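Local coordinates for Ala-tRNApro hydrolase ProX (PDB 1WDV), which probably acts in trans as an editing hydrolase that removes alanine from mischarged tRNA(Pro), at residues 80-83 with 84-88. Sequence-based numbering, arbitrary orientation.
Sequences RLAR and ANEVV
The guanidinium of Arg80 and the carboxylate of Glu86 meet edge to edge, their planes only 7° apart, while the guanidinium of Arg83 lies over this pair: its NH1 sits above the centre of the Arg80 group, and Glu86 OE1 lies over the centre of the Arg83 guanidinium. Water 1 occupies an edge of the Arg83 guanidinium, in its plane. The Arg80-Glu86 salt bridge is an end-on, two-pronged grip, with Arg80 NH1 to Glu86 OE1 and Arg80 NH2 to Glu86 OE2 both at 2.8 Å, and each oxygen offers its syn lone pair. Arg80 NH1 also donates to Leu81 O at 3.0 Å, which helps fix the rotation of the group. The anti lone pair of Glu86 OE1 takes a nearly straight bond, 2.7 Å and 174°, from the backbone N of Arg83, the N-cap residue. The Arg83 side chain, bent at chi3 (-63°), adds a long charge contact, NH2 to Glu86 OE2 at 3.7 Å, with no N-H aimed at the oxygen. Its NE and Asn85 OD1 share water 2. Arg83 O in turn accepts from Val87 N at 2.9 Å, opening the helix. A glutamine at Glu86 would probably leave two arginines without their shared negative charge and disrupt the two-pronged grip on Arg80. Ala82 CB packs on Val87 CG2 at 3.9 Å, and Ala82 also touches Ile47 and Leu49 of strand 43-50. The glutamate at N3 bonding the N-cap backbone N corresponds to one half of a capping box, here within a salt-bridge network tying edge strand 79-81 to helix 84-91.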
# COMPACT_ATOMS: atom_id res chain seq x y z
N ARG A 80 -12.69 -6.44 8.16
CA ARG A 80 -13.03 -6.93 6.82
C ARG A 80 -12.33 -6.04 5.83
O ARG A 80 -11.84 -4.97 6.17
CB ARG A 80 -14.54 -6.89 6.56
CG ARG A 80 -15.15 -5.48 6.40
CD ARG A 80 -16.59 -5.62 5.90
NE ARG A 80 -17.33 -4.35 5.92
CZ ARG A 80 -17.26 -3.39 5.00
NH1 ARG A 80 -16.47 -3.53 3.95
NH2 ARG A 80 -18.02 -2.29 5.11
N LEU A 81 -12.28 -6.49 4.58
CA LEU A 81 -11.70 -5.69 3.51
C LEU A 81 -12.72 -4.65 3.13
O LEU A 81 -13.92 -4.95 3.10
CB LEU A 81 -11.45 -6.53 2.26
CG LEU A 81 -10.30 -7.50 2.38
CD1 LEU A 81 -10.40 -8.52 1.23
CD2 LEU A 81 -8.98 -6.72 2.34
N ALA A 82 -12.26 -3.43 2.89
CA ALA A 82 -13.14 -2.36 2.38
C ALA A 82 -13.47 -2.79 0.96
O ALA A 82 -12.62 -3.35 0.24
CB ALA A 82 -12.38 -1.04 2.32
N ARG A 83 -14.70 -2.54 0.54
CA ARG A 83 -15.11 -2.84 -0.83
C ARG A 83 -14.56 -1.72 -1.73
O ARG A 83 -14.22 -0.64 -1.24
CB ARG A 83 -16.64 -2.95 -0.89
CG ARG A 83 -17.07 -4.21 -0.12
CD ARG A 83 -18.56 -4.46 -0.16
NE ARG A 83 -19.29 -3.39 0.47
CZ ARG A 83 -19.73 -3.40 1.73
NH1 ARG A 83 -19.52 -4.44 2.55
NH2 ARG A 83 -20.36 -2.33 2.18
N ALA A 84 -14.46 -1.97 -3.03
CA ALA A 84 -13.87 -0.96 -3.93
C ALA A 84 -14.42 0.45 -3.85
O ALA A 84 -13.66 1.43 -3.94
CB ALA A 84 -13.92 -1.48 -5.38
N ASN A 85 -15.73 0.59 -3.69
CA ASN A 85 -16.32 1.92 -3.59
C ASN A 85 -15.87 2.57 -2.29
O ASN A 85 -15.65 3.78 -2.22
CB ASN A 85 -17.86 1.82 -3.64
CG ASN A 85 -18.43 1.04 -2.48
OD1 ASN A 85 -18.01 -0.08 -2.20
ND2 ASN A 85 -19.41 1.63 -1.80
N GLU A 86 -15.69 1.75 -1.25
CA GLU A 86 -15.26 2.27 0.05
C GLU A 86 -13.81 2.71 -0.03
O GLU A 86 -13.43 3.70 0.60
CB GLU A 86 -15.43 1.20 1.13
CG GLU A 86 -16.89 0.88 1.44
CD GLU A 86 -17.04 -0.23 2.46
OE1 GLU A 86 -16.45 -1.30 2.26
OE2 GLU A 86 -17.76 -0.02 3.48
N VAL A 87 -13.00 1.95 -0.76
CA VAL A 87 -11.59 2.30 -0.92
C VAL A 87 -11.47 3.72 -1.51
O VAL A 87 -10.72 4.55 -1.00
CB VAL A 87 -10.86 1.28 -1.84
CG1 VAL A 87 -9.41 1.75 -2.15
CG2 VAL A 87 -10.84 -0.09 -1.17
N VAL A 88 -12.19 3.98 -2.60
CA VAL A 88 -12.12 5.29 -3.21
C VAL A 88 -12.66 6.40 -2.32
O VAL A 88 -12.03 7.46 -2.17
CB VAL A 88 -12.88 5.30 -4.55
CG1 VAL A 88 -12.87 6.71 -5.13
CG2 VAL A 88 -12.24 4.30 -5.50
O HOH W 1 -20.74 0.13 0.86
O HOH W 2 -20.07 -2.10 -2.02